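Local coordinates for sulfonate ABC transporter, periplasmic sulfonate-binding protein SsuA (PDB 3UIF) that probably binds sulfonates or related sulfate esters in the periplasm and hands them to an ABC importer as its substrate-binding subunit, at residues 28-33 with 223-228; 95-100 with 262-267; 229-234 with 238-243. All coordinates share one frame; numbering follows the deposited sequence.

Contact 1 of 3, residues 28-33 with 223-228; sequences SLVVNG and TAYLKS
Y225 carries its ring with CG anti to the backbone N (chi1 -179°), and V30 sends its CG2 methyl the same way, anti to its own N, while CG1 takes the place between N and carbonyl carbon. These torsions bring the valine methyl to the edge of the tyrosine ring, close to the ring plane, with V30 CG2 4.1 Å from Y225 CD1. The setting is helix-on-helix packing within one lobe of a type 2 periplasmic binding protein: the short helix 26-32 lies on the long helix 215-233. The two side chains meet at about a right angle, and the valine abuts the rim of the ring. S228 does the other half of the work, with its CB facing L29 at 4.2 Å from L29 CG. The forked end of the leucine reaches further, to the backbone, with L29 CD1 4.0 Å from S228 O and CD2 a little more distant from that same oxygen. Contact here is by van der Waals touch throughout and the four residues are buried. The polar end of Y225 is bonded at the start of the same short helix, where OH meets the hydroxyl of S26. F35 and W48 also touch V30. At the far end of the short helix, N32 folds its amide back, ND2 making a weak hydrogen bond of 2.9 Å to S28 O.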
ATOM      1  N   SER A  28      -1.689  11.453  -3.950  1.00 43.57           N
ATOM      2  CA  SER A  28      -2.662  12.486  -4.325  1.00 44.60           C
ATOM      3  C   SER A  28      -2.564  13.698  -3.380  1.00 44.36           C
ATOM      4  O   SER A  28      -2.529  14.861  -3.816  1.00 45.15           O
ATOM      5  CB  SER A  28      -4.080  11.912  -4.348  1.00 44.71           C
ATOM      6  OG  SER A  28      -4.271  11.086  -3.205  1.00 45.08           O
ATOM      7  N   LEU A  29      -2.475  13.386  -2.091  1.00 43.91           N
ATOM      8  CA  LEU A  29      -2.327  14.350  -1.007  1.00 43.57           C
ATOM      9  C   LEU A  29      -1.042  15.159  -1.140  1.00 43.94           C
ATOM     10  O   LEU A  29      -0.990  16.358  -0.846  1.00 44.78           O
ATOM     11  CB  LEU A  29      -2.331  13.568   0.310  1.00 42.84           C
ATOM     12  CG  LEU A  29      -1.720  14.145   1.578  1.00 42.61           C
ATOM     13  CD1 LEU A  29      -2.623  15.225   2.160  1.00 43.89           C
ATOM     14  CD2 LEU A  29      -1.504  13.013   2.570  1.00 38.69           C
ATOM     15  N   VAL A  30      -0.001  14.493  -1.607  1.00 43.48           N
ATOM     16  CA  VAL A  30       1.313  15.109  -1.663  1.00 43.51           C
ATOM     17  C   VAL A  30       1.507  15.913  -2.971  1.00 44.27           C
ATOM     18  O   VAL A  30       2.130  16.986  -2.974  1.00 44.79           O
ATOM     19  CB  VAL A  30       2.393  14.040  -1.374  1.00 42.29           C
ATOM     20  CG1 VAL A  30       2.642  13.151  -2.571  1.00 42.26           C
ATOM     21  CG2 VAL A  30       3.672  14.684  -0.937  1.00 41.87           C
ATOM     22  N   VAL A  31       0.929  15.402  -4.061  1.00 44.94           N
ATOM     23  CA  VAL A  31       0.886  16.086  -5.362  1.00 45.51           C
ATOM     24  C   VAL A  31      -0.030  17.306  -5.306  1.00 47.06           C
ATOM     25  O   VAL A  31       0.282  18.348  -5.894  1.00 48.64           O
ATOM     26  CB  VAL A  31       0.384  15.125  -6.470  1.00 46.24           C
ATOM     27  CG1 VAL A  31       0.014  15.870  -7.744  1.00 47.45           C
ATOM     28  CG2 VAL A  31       1.429  14.053  -6.757  1.00 44.75           C
ATOM     29  N   ASN A  32      -1.155  17.161  -4.597  1.00 47.35           N
ATOM     30  CA  ASN A  32      -2.178  18.219  -4.503  1.00 48.72           C
ATOM     31  C   ASN A  32      -2.131  19.107  -3.260  1.00 49.95           C
ATOM     32  O   ASN A  32      -2.916  20.050  -3.154  1.00 50.35           O
ATOM     33  CB  ASN A  32      -3.587  17.636  -4.642  1.00 48.40           C
ATOM     34  CG  ASN A  32      -3.816  17.017  -5.995  1.00 49.51           C
ATOM     35  OD1 ASN A  32      -3.622  17.680  -7.022  1.00 50.58           O
ATOM     36  ND2 ASN A  32      -4.194  15.735  -6.013  1.00 47.34           N
ATOM     37  N   GLY A  33      -1.223  18.809  -2.330  1.00 48.02           N
ATOM     38  CA  GLY A  33      -1.085  19.591  -1.101  1.00 48.22           C
ATOM     39  C   GLY A  33      -0.029  20.673  -1.177  1.00 48.50           C
ATOM     40  O   GLY A  33       0.305  21.150  -2.264  1.00 50.15           O
ATOM     41  N   THR A 223      10.725  15.333   5.705  1.00 41.54           N
ATOM     42  CA  THR A 223      10.104  16.315   6.580  1.00 42.02           C
ATOM     43  C   THR A 223       8.856  16.905   5.909  1.00 41.93           C
ATOM     44  O   THR A 223       7.788  16.949   6.522  1.00 41.81           O
ATOM     45  CB  THR A 223      11.079  17.425   6.975  1.00 43.45           C
ATOM     46  OG1 THR A 223      12.102  16.879   7.815  1.00 44.22           O
ATOM     47  CG2 THR A 223      10.363  18.515   7.709  1.00 44.18           C
ATOM     48  N   ALA A 224       8.983  17.324   4.650  1.00 42.13           N
ATOM     49  CA  ALA A 224       7.855  17.915   3.920  1.00 42.14           C
ATOM     50  C   ALA A 224       6.694  16.930   3.771  1.00 41.16           C
ATOM     51  O   ALA A 224       5.545  17.293   3.981  1.00 41.65           O
ATOM     52  CB  ALA A 224       8.295  18.451   2.566  1.00 42.71           C
ATOM     53  N   TYR A 225       7.011  15.689   3.427  1.00 40.25           N
ATOM     54  CA  TYR A 225       6.038  14.622   3.354  1.00 40.19           C
ATOM     55  C   TYR A 225       5.229  14.449   4.633  1.00 39.28           C
ATOM     56  O   TYR A 225       4.000  14.462   4.604  1.00 39.02           O
ATOM     57  CB  TYR A 225       6.737  13.307   3.049  1.00 38.75           C
ATOM     58  CG  TYR A 225       5.788  12.134   2.931  1.00 37.92           C
ATOM     59  CD1 TYR A 225       5.031  11.948   1.780  1.00 37.72           C
ATOM     60  CD2 TYR A 225       5.671  11.200   3.963  1.00 37.55           C
ATOM     61  CE1 TYR A 225       4.176  10.870   1.657  1.00 37.31           C
ATOM     62  CE2 TYR A 225       4.822  10.117   3.863  1.00 36.84           C
ATOM     63  CZ  TYR A 225       4.068   9.955   2.707  1.00 36.72           C
ATOM     64  OH  TYR A 225       3.213   8.874   2.584  1.00 36.37           O
ATOM     65  N   LEU A 226       5.922  14.255   5.746  1.00 39.37           N
ATOM     66  CA  LEU A 226       5.256  14.091   7.035  1.00 39.39           C
ATOM     67  C   LEU A 226       4.372  15.285   7.432  1.00 40.26           C
ATOM     68  O   LEU A 226       3.335  15.107   8.081  1.00 39.97           O
ATOM     69  CB  LEU A 226       6.270  13.754   8.134  1.00 39.16           C
ATOM     70  CG  LEU A 226       6.952  12.402   7.935  1.00 39.26           C
ATOM     71  CD1 LEU A 226       7.987  12.149   9.020  1.00 39.89           C
ATOM     72  CD2 LEU A 226       5.938  11.263   7.888  1.00 37.87           C
ATOM     73  N   LYS A 227       4.772  16.492   7.034  1.00 41.21           N
ATOM     74  CA  LYS A 227       3.922  17.662   7.271  1.00 41.92           C
ATOM     75  C   LYS A 227       2.546  17.460   6.661  1.00 41.75           C
ATOM     76  O   LYS A 227       1.536  17.674   7.335  1.00 42.22           O
ATOM     77  CB  LYS A 227       4.559  18.931   6.746  1.00 43.41           C
ATOM     78  CG  LYS A 227       5.455  19.606   7.758  1.00 44.54           C
ATOM     79  CD  LYS A 227       6.389  20.593   7.084  1.00 46.23           C
ATOM     80  CE  LYS A 227       6.326  21.924   7.806  1.00 49.45           C
ATOM     81  NZ  LYS A 227       7.447  22.809   7.383  1.00 52.55           N
ATOM     82  N   SER A 228       2.511  17.009   5.405  1.00 41.21           N
ATOM     83  CA  SER A 228       1.252  16.704   4.735  1.00 40.72           C
ATOM     84  C   SER A 228       0.492  15.583   5.457  1.00 40.03           C
ATOM     85  O   SER A 228      -0.717  15.685   5.684  1.00 40.38           O
ATOM     86  CB  SER A 228       1.496  16.309   3.280  1.00 40.40           C
ATOM     87  OG  SER A 228       2.076  17.361   2.542  1.00 41.37           O
TER

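Contact 2 of 3, residues 95-100 with 262-267; sequences WGTTSN and DNVSWR
D262 OD2 is gripped by three groups: the amide of N100 and, in salt bridges, K199 NZ and R269 NH1. From N100 the bond is nearly straight, ND2 to D262 OD2 3.1 Å with 172° at the hydrogen. The oxygen lies in the asparagine's amide plane, whereas the donor stands well above the carboxylate plane, 62° out of it; the two planes are steeply inclined to each other. With CG anti to its backbone N (chi1 -157°), D262 extends its carboxylate toward the asparagine, which approaches from the opposite direction. N100 OD1 is bonded to T191 OG1, which fixes the rotation of the amide. With an alanine for D262, K199 and R269 would probably lose the negative charge they share, and N100 ND2 its acceptor. T97 and V264 touch more loosely, T97 OG1 lying 4.5 Å from V264 CG1. Residues 95-100 run from strand 89-94 in one sheet to strand 102-106 in the other, consistent with a hinge crossover of a two-lobed binding protein, and T98 and S99 bond by backbone to L200 on the return crossing; 262-267, in the loop that follows helix 252-257 and leads to helix 276-291, meets them through D262 and V264.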
ATOM      1  N   TRP A  95       4.065   4.993   4.310  1.00 35.64           N
ATOM      2  CA  TRP A  95       2.831   5.751   4.195  1.00 35.27           C
ATOM      3  C   TRP A  95       1.710   5.236   5.084  1.00 36.15           C
ATOM      4  O   TRP A  95       0.585   5.740   5.051  1.00 35.60           O
ATOM      5  CB  TRP A  95       2.404   5.872   2.733  1.00 35.91           C
ATOM      6  CG  TRP A  95       1.990   4.589   2.032  1.00 35.96           C
ATOM      7  CD1 TRP A  95       1.612   3.372   2.608  1.00 35.97           C
ATOM      8  CD2 TRP A  95       1.856   4.373   0.584  1.00 36.04           C
ATOM      9  NE1 TRP A  95       1.281   2.456   1.649  1.00 36.02           N
ATOM     10  CE2 TRP A  95       1.389   2.985   0.416  1.00 35.99           C
ATOM     11  CE3 TRP A  95       2.056   5.165  -0.554  1.00 36.73           C
ATOM     12  CZ2 TRP A  95       1.159   2.427  -0.844  1.00 36.39           C
ATOM     13  CZ3 TRP A  95       1.811   4.592  -1.814  1.00 36.77           C
ATOM     14  CH2 TRP A  95       1.372   3.253  -1.950  1.00 36.79           C
ATOM     15  N   GLY A  96       2.016   4.230   5.892  1.00 35.54           N
ATOM     16  CA  GLY A  96       1.038   3.621   6.760  1.00 35.50           C
ATOM     17  C   GLY A  96       0.483   2.346   6.162  1.00 36.41           C
ATOM     18  O   GLY A  96       1.204   1.570   5.498  1.00 35.68           O
ATOM     19  N   THR A  97      -0.797   2.106   6.394  1.00 35.42           N
ATOM     20  CA  THR A  97      -1.385   0.900   5.873  1.00 35.94           C
ATOM     21  C   THR A  97      -2.373   1.283   4.827  1.00 35.95           C
ATOM     22  O   THR A  97      -3.336   2.009   5.071  1.00 35.67           O
ATOM     23  CB  THR A  97      -2.020   0.010   6.952  1.00 36.08           C
ATOM     24  OG1 THR A  97      -2.685   0.833   7.917  1.00 36.03           O
ATOM     25  CG2 THR A  97      -0.950  -0.831   7.644  1.00 36.74           C
ATOM     26  N   THR A  98      -2.118   0.801   3.627  1.00 36.13           N
ATOM     27  CA  THR A  98      -2.867   1.301   2.514  1.00 35.64           C
ATOM     28  C   THR A  98      -4.249   0.624   2.351  1.00 36.20           C
ATOM     29  O   THR A  98      -5.240   1.322   2.125  1.00 36.05           O
ATOM     30  CB  THR A  98      -1.967   1.434   1.252  1.00 36.11           C
ATOM     31  OG1 THR A  98      -2.653   2.168   0.234  1.00 36.24           O
ATOM     32  CG2 THR A  98      -1.488   0.107   0.725  1.00 36.38           C
ATOM     33  N   SER A  99      -4.332  -0.703   2.548  1.00 36.61           N
ATOM     34  CA  SER A  99      -5.581  -1.434   2.307  1.00 36.42           C
ATOM     35  C   SER A  99      -5.831  -2.634   3.212  1.00 37.00           C
ATOM     36  O   SER A  99      -4.904  -3.395   3.528  1.00 37.17           O
ATOM     37  CB  SER A  99      -5.602  -1.961   0.865  1.00 37.08           C
ATOM     38  OG  SER A  99      -4.885  -1.110  -0.009  1.00 37.05           O
ATOM     39  N   ASN A 100      -7.090  -2.835   3.587  1.00 37.30           N
ATOM     40  CA  ASN A 100      -7.514  -4.120   4.111  1.00 37.68           C
ATOM     41  C   ASN A 100      -7.760  -5.110   2.961  1.00 38.28           C
ATOM     42  O   ASN A 100      -7.823  -4.724   1.781  1.00 38.37           O
ATOM     43  CB  ASN A 100      -8.780  -3.983   4.978  1.00 37.95           C
ATOM     44  CG  ASN A 100      -8.532  -3.215   6.265  1.00 37.89           C
ATOM     45  OD1 ASN A 100      -7.828  -3.684   7.172  1.00 38.14           O
ATOM     46  ND2 ASN A 100      -9.120  -2.026   6.357  1.00 38.32           N
ATOM     47  N   ASP A 262     -12.361  -0.552  11.669  1.00 41.44           N
ATOM     48  CA  ASP A 262     -11.031  -1.139  11.556  1.00 40.66           C
ATOM     49  C   ASP A 262     -10.363  -1.226  12.949  1.00 41.09           C
ATOM     50  O   ASP A 262     -10.673  -0.425  13.833  1.00 41.97           O
ATOM     51  CB  ASP A 262     -10.205  -0.269  10.595  1.00 39.36           C
ATOM     52  CG  ASP A 262      -9.029  -1.016   9.949  1.00 38.90           C
ATOM     53  OD1 ASP A 262      -8.601  -2.104  10.429  1.00 39.09           O
ATOM     54  OD2 ASP A 262      -8.507  -0.473   8.951  1.00 37.92           O
ATOM     55  N   ASN A 263      -9.471  -2.195  13.155  1.00 40.57           N
ATOM     56  CA  ASN A 263      -8.709  -2.239  14.410  1.00 41.79           C
ATOM     57  C   ASN A 263      -7.516  -1.271  14.431  1.00 41.15           C
ATOM     58  O   ASN A 263      -6.726  -1.254  15.374  1.00 41.58           O
ATOM     59  CB  ASN A 263      -8.277  -3.667  14.779  1.00 42.12           C
ATOM     60  CG  ASN A 263      -7.388  -4.319  13.736  1.00 41.46           C
ATOM     61  OD1 ASN A 263      -7.061  -3.744  12.690  1.00 40.40           O
ATOM     62  ND2 ASN A 263      -7.014  -5.547  14.010  1.00 40.50           N
ATOM     63  N   VAL A 264      -7.401  -0.482  13.368  1.00 39.85           N
ATOM     64  CA  VAL A 264      -6.408   0.580  13.270  1.00 39.51           C
ATOM     65  C   VAL A 264      -7.137   1.910  13.021  1.00 39.04           C
ATOM     66  O   VAL A 264      -7.889   2.045  12.049  1.00 38.75           O
ATOM     67  CB  VAL A 264      -5.393   0.289  12.140  1.00 38.26           C
ATOM     68  CG1 VAL A 264      -4.384   1.422  12.029  1.00 37.70           C
ATOM     69  CG2 VAL A 264      -4.684  -1.046  12.372  1.00 38.90           C
ATOM     70  N   SER A 265      -6.933   2.871  13.913  1.00 39.72           N
ATOM     71  CA  SER A 265      -7.590   4.172  13.826  1.00 40.03           C
ATOM     72  C   SER A 265      -7.214   4.931  12.564  1.00 39.03           C
ATOM     73  O   SER A 265      -6.268   4.573  11.870  1.00 38.31           O
ATOM     74  CB  SER A 265      -7.243   5.024  15.041  1.00 40.53           C
ATOM     75  OG  SER A 265      -5.986   5.626  14.886  1.00 40.17           O
ATOM     76  N   TRP A 266      -7.969   5.985  12.283  1.00 39.22           N
ATOM     77  CA  TRP A 266      -7.707   6.851  11.147  1.00 39.22           C
ATOM     78  C   TRP A 266      -6.293   7.399  11.123  1.00 38.70           C
ATOM     79  O   TRP A 266      -5.616   7.348  10.091  1.00 37.80           O
ATOM     80  CB  TRP A 266      -8.726   7.989  11.114  1.00 40.29           C
ATOM     81  CG  TRP A 266      -8.352   9.033  10.108  1.00 40.05           C
ATOM     82  CD1 TRP A 266      -7.882  10.317  10.352  1.00 40.80           C
ATOM     83  CD2 TRP A 266      -8.323   8.882   8.654  1.00 39.38           C
ATOM     84  NE1 TRP A 266      -7.618  10.969   9.178  1.00 40.51           N
ATOM     85  CE2 TRP A 266      -7.851  10.162   8.121  1.00 39.76           C
ATOM     86  CE3 TRP A 266      -8.661   7.860   7.767  1.00 38.68           C
ATOM     87  CZ2 TRP A 266      -7.723  10.388   6.769  1.00 39.39           C
ATOM     88  CZ3 TRP A 266      -8.533   8.100   6.402  1.00 38.34           C
ATOM     89  CH2 TRP A 266      -8.075   9.339   5.919  1.00 38.86           C
ATOM     90  N   ARG A 267      -5.843   7.919  12.264  1.00 39.26           N
ATOM     91  CA  ARG A 267      -4.494   8.421  12.419  1.00 39.15           C
ATOM     92  C   ARG A 267      -3.442   7.329  12.248  1.00 38.27           C
ATOM     93  O   ARG A 267      -2.444   7.511  11.553  1.00 37.53           O
ATOM     94  CB  ARG A 267      -4.340   9.083  13.781  1.00 40.36           C
ATOM     95  CG  ARG A 267      -3.055   9.891  13.928  1.00 40.15           C
ATOM     96  CD  ARG A 267      -2.756  10.223  15.381  1.00 41.11           C
ATOM     97  NE  ARG A 267      -3.708  11.189  15.914  1.00 42.39           N
ATOM     98  CZ  ARG A 267      -3.540  11.859  17.057  1.00 43.63           C
ATOM     99  NH1 ARG A 267      -2.441  11.668  17.787  1.00 44.10           N
ATOM    100  NH2 ARG A 267      -4.470  12.725  17.471  1.00 43.28           N
TER

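Contact 3 of 3, residues 229-234 with 238-243; sequences VHWVAQ and KETYIR
Apolar packing comes first, and its centre is V232 on Y241. The methyl V232 CG2 rests on the root of the tyrosine, 3.7 Å from Y241 CB and 4.1 Å from Y241 CG, meeting the ring obliquely. It gets there because CG2 stands anti to the valine N, while Y241 also swings its ring anti to its N (chi1 169°). Nearer the surface, T240 offers its CG2 methyl to the far corner of the W231 indole: CG2 lies 4.0 Å from W231 CH2, at the ring edge and near its plane, with the two side chains crossing at about a right angle.

Aromatic contacts extend this patch beyond the two segments. Y241 meets W270 edge-to-face, and W270 also touches V232, so one tryptophan contacts both members of the pair.

Polar bonds are local and finish the first helix. Q234 folds back over H230, its NE2 donating to H230 O at 3.3 Å with 156° at the hydrogen; the same nitrogen stands 3.7 Å above the plane of the H230 ring, offset toward the rim. W231 O is taken by N237 ND2 in the turn.

The geometry is that of two successive helices set nearly square and joined by a short turn: the axes of the segments 229-233 and 238-243 run at 104° and approach to 9.7 Å. Helix 238-245 thus turns off nearly perpendicular to the end of helix 215-233, with a wider pi-type turn at 241-243, and I242 packs on helix 252-257.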
ATOM      1  N   VAL A 229       1.216  14.525   5.811  1.00 39.18           N
ATOM      2  CA  VAL A 229       0.644  13.365   6.471  1.00 38.40           C
ATOM      3  C   VAL A 229       0.050  13.715   7.843  1.00 39.22           C
ATOM      4  O   VAL A 229      -1.033  13.272   8.178  1.00 39.29           O
ATOM      5  CB  VAL A 229       1.672  12.222   6.556  1.00 37.64           C
ATOM      6  CG1 VAL A 229       1.145  11.063   7.385  1.00 37.25           C
ATOM      7  CG2 VAL A 229       2.017  11.734   5.161  1.00 37.54           C
ATOM      8  N   HIS A 230       0.742  14.542   8.613  1.00 40.05           N
ATOM      9  CA  HIS A 230       0.211  15.028   9.887  1.00 41.04           C
ATOM     10  C   HIS A 230      -1.104  15.739   9.692  1.00 41.99           C
ATOM     11  O   HIS A 230      -2.019  15.645  10.537  1.00 42.65           O
ATOM     12  CB  HIS A 230       1.226  15.951  10.571  1.00 41.83           C
ATOM     13  CG  HIS A 230       0.712  16.609  11.837  1.00 43.58           C
ATOM     14  ND1 HIS A 230       0.641  17.949  11.982  1.00 44.52           N
ATOM     15  CD2 HIS A 230       0.231  16.062  13.025  1.00 43.79           C
ATOM     16  CE1 HIS A 230       0.162  18.248  13.197  1.00 45.74           C
ATOM     17  NE2 HIS A 230      -0.097  17.095  13.835  1.00 45.34           N
ATOM     18  N   TRP A 231      -1.226  16.457   8.577  1.00 42.05           N
ATOM     19  CA  TRP A 231      -2.427  17.227   8.330  1.00 43.17           C
ATOM     20  C   TRP A 231      -3.612  16.329   8.029  1.00 42.70           C
ATOM     21  O   TRP A 231      -4.714  16.544   8.549  1.00 43.69           O
ATOM     22  CB  TRP A 231      -2.194  18.272   7.236  1.00 43.81           C
ATOM     23  CG  TRP A 231      -3.476  18.955   6.844  1.00 45.09           C
ATOM     24  CD1 TRP A 231      -4.065  20.070   7.435  1.00 46.85           C
ATOM     25  CD2 TRP A 231      -4.405  18.545   5.791  1.00 44.77           C
ATOM     26  NE1 TRP A 231      -5.254  20.374   6.826  1.00 47.75           N
ATOM     27  CE2 TRP A 231      -5.521  19.495   5.837  1.00 46.58           C
ATOM     28  CE3 TRP A 231      -4.427  17.526   4.859  1.00 43.52           C
ATOM     29  CZ2 TRP A 231      -6.593  19.412   4.964  1.00 47.03           C
ATOM     30  CZ3 TRP A 231      -5.516  17.445   3.984  1.00 43.97           C
ATOM     31  CH2 TRP A 231      -6.569  18.370   4.033  1.00 45.66           C
ATOM     32  N   VAL A 232      -3.401  15.312   7.203  1.00 41.30           N
ATOM     33  CA  VAL A 232      -4.482  14.417   6.819  1.00 40.93           C
ATOM     34  C   VAL A 232      -4.858  13.444   7.944  1.00 40.74           C
ATOM     35  O   VAL A 232      -5.986  12.950   7.980  1.00 40.85           O
ATOM     36  CB  VAL A 232      -4.133  13.611   5.543  1.00 39.91           C
ATOM     37  CG1 VAL A 232      -3.218  12.433   5.873  1.00 38.73           C
ATOM     38  CG2 VAL A 232      -5.389  13.126   4.842  1.00 40.12           C
ATOM     39  N   ALA A 233      -3.915  13.179   8.852  1.00 40.38           N
ATOM     40  CA  ALA A 233      -4.077  12.146   9.871  1.00 40.22           C
ATOM     41  C   ALA A 233      -4.969  12.588  11.049  1.00 41.66           C
ATOM     42  O   ALA A 233      -5.417  11.756  11.839  1.00 41.57           O
ATOM     43  CB  ALA A 233      -2.723  11.658  10.359  1.00 39.67           C
ATOM     44  N   GLN A 234      -5.232  13.889  11.143  1.00 42.78           N
ATOM     45  CA  GLN A 234      -6.172  14.422  12.110  1.00 44.16           C
ATOM     46  C   GLN A 234      -7.599  14.093  11.645  1.00 44.70           C
ATOM     47  O   GLN A 234      -7.869  14.090  10.445  1.00 44.28           O
ATOM     48  CB  GLN A 234      -5.960  15.931  12.253  1.00 45.85           C
ATOM     49  CG  GLN A 234      -4.518  16.340  12.566  1.00 45.63           C
ATOM     50  CD  GLN A 234      -4.312  17.848  12.609  1.00 48.14           C
ATOM     51  OE1 GLN A 234      -5.039  18.572  13.289  1.00 49.00           O
ATOM     52  NE2 GLN A 234      -3.302  18.327  11.890  1.00 49.04           N
ATOM     53  N   LYS A 238     -10.360  13.809   7.777  1.00 44.73           N
ATOM     54  CA  LYS A 238     -10.724  12.536   7.205  1.00 43.34           C
ATOM     55  C   LYS A 238     -11.731  12.697   6.040  1.00 44.53           C
ATOM     56  O   LYS A 238     -11.526  12.154   4.960  1.00 43.99           O
ATOM     57  CB  LYS A 238     -11.218  11.601   8.303  1.00 43.43           C
ATOM     58  CG  LYS A 238     -11.690  10.247   7.808  1.00 43.04           C
ATOM     59  CD  LYS A 238     -12.161   9.347   8.939  1.00 42.24           C
ATOM     60  CE  LYS A 238     -12.800   8.094   8.364  1.00 42.66           C
ATOM     61  NZ  LYS A 238     -12.988   7.009   9.367  1.00 42.74           N
ATOM     62  N   GLU A 239     -12.791  13.475   6.247  1.00 46.12           N
ATOM     63  CA  GLU A 239     -13.786  13.711   5.203  1.00 47.84           C
ATOM     64  C   GLU A 239     -13.211  14.401   3.961  1.00 47.54           C
ATOM     65  O   GLU A 239     -13.569  14.047   2.832  1.00 47.87           O
ATOM     66  CB  GLU A 239     -14.990  14.480   5.748  1.00 49.46           C
ATOM     67  CG  GLU A 239     -16.122  13.565   6.180  1.00 51.76           C
ATOM     68  CD  GLU A 239     -16.505  12.539   5.102  1.00 52.65           C
ATOM     69  OE1 GLU A 239     -16.151  11.344   5.283  1.00 48.50           O
ATOM     70  OE2 GLU A 239     -17.152  12.914   4.076  1.00 54.43           O
ATOM     71  N   THR A 240     -12.327  15.379   4.165  1.00 47.61           N
ATOM     72  CA  THR A 240     -11.630  16.005   3.045  1.00 48.10           C
ATOM     73  C   THR A 240     -10.829  14.974   2.236  1.00 46.20           C
ATOM     74  O   THR A 240     -10.964  14.922   1.011  1.00 46.58           O
ATOM     75  CB  THR A 240     -10.748  17.195   3.484  1.00 48.22           C
ATOM     76  OG1 THR A 240     -11.566  18.158   4.158  1.00 50.37           O
ATOM     77  CG2 THR A 240     -10.146  17.873   2.285  1.00 49.00           C
ATOM     78  N   TYR A 241     -10.032  14.144   2.915  1.00 44.38           N
ATOM     79  CA  TYR A 241      -9.333  13.064   2.234  1.00 43.06           C
ATOM     80  C   TYR A 241     -10.294  12.199   1.404  1.00 43.30           C
ATOM     81  O   TYR A 241     -10.071  12.004   0.211  1.00 43.68           O
ATOM     82  CB  TYR A 241      -8.513  12.193   3.193  1.00 41.58           C
ATOM     83  CG  TYR A 241      -8.020  10.931   2.520  1.00 40.59           C
ATOM     84  CD1 TYR A 241      -6.917  10.959   1.648  1.00 40.22           C
ATOM     85  CD2 TYR A 241      -8.695   9.716   2.703  1.00 39.95           C
ATOM     86  CE1 TYR A 241      -6.490   9.804   0.999  1.00 38.98           C
ATOM     87  CE2 TYR A 241      -8.285   8.565   2.059  1.00 39.26           C
ATOM     88  CZ  TYR A 241      -7.184   8.610   1.215  1.00 38.81           C
ATOM     89  OH  TYR A 241      -6.791   7.454   0.598  1.00 38.21           O
ATOM     90  N   ILE A 242     -11.364  11.712   2.026  1.00 43.44           N
ATOM     91  CA  ILE A 242     -12.343  10.865   1.346  1.00 44.30           C
ATOM     92  C   ILE A 242     -12.904  11.509   0.064  1.00 45.40           C
ATOM     93  O   ILE A 242     -13.036  10.853  -0.980  1.00 45.31           O
ATOM     94  CB  ILE A 242     -13.525  10.467   2.286  1.00 44.63           C
ATOM     95  CG1 ILE A 242     -13.051   9.665   3.512  1.00 43.20           C
ATOM     96  CG2 ILE A 242     -14.604   9.701   1.525  1.00 45.21           C
ATOM     97  CD1 ILE A 242     -12.194   8.455   3.207  1.00 42.12           C
ATOM     98  N   ARG A 243     -13.221  12.794   0.158  1.00 46.61           N
ATOM     99  CA  ARG A 243     -13.837  13.487  -0.959  0.50 48.45           C
ATOM    100  C   ARG A 243     -12.816  13.960  -1.999  1.00 48.83           C
ATOM    101  O   ARG A 243     -13.120  13.962  -3.190  1.00 49.75           O
ATOM    102  CB  ARG A 243     -14.725  14.634  -0.463  0.50 50.41           C
ATOM    103  CG  ARG A 243     -15.873  14.161   0.418  0.50 50.81           C
ATOM    104  CD  ARG A 243     -16.703  15.324   0.934  0.50 53.54           C
ATOM    105  NE  ARG A 243     -17.690  14.909   1.927  0.50 53.90           N
ATOM    106  CZ  ARG A 243     -18.963  14.655   1.650  0.50 55.48           C
ATOM    107  NH1 ARG A 243     -19.411  14.769   0.406  0.50 56.36           N
ATOM    108  NH2 ARG A 243     -19.790  14.288   2.620  0.50 56.29           N
TER

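In the fold
Contacts 1 and 3 follow one another on helix 215-233, their centres about 11 Å apart. L29 ties them together: its CD2 lies 3.8 Å from V232 CG1, and its CD1 touches the W231 indole. Contact 2, centred about 12 Å from contact 3, reaches it through W266, whose NE1 probably hydrogen-bonds to V232 O at 2.8 Å, and whose ring meets that of Y241. Between contacts 1 and 2, about 18 Å apart, Y225 packs on W95. Glycerol, probably from the crystallisation liquor, bonds to the carbonyls of W95 and T97, and a glycerol also lies about 5 Å from the side chain of Y241, which may mark the cleft between the lobes.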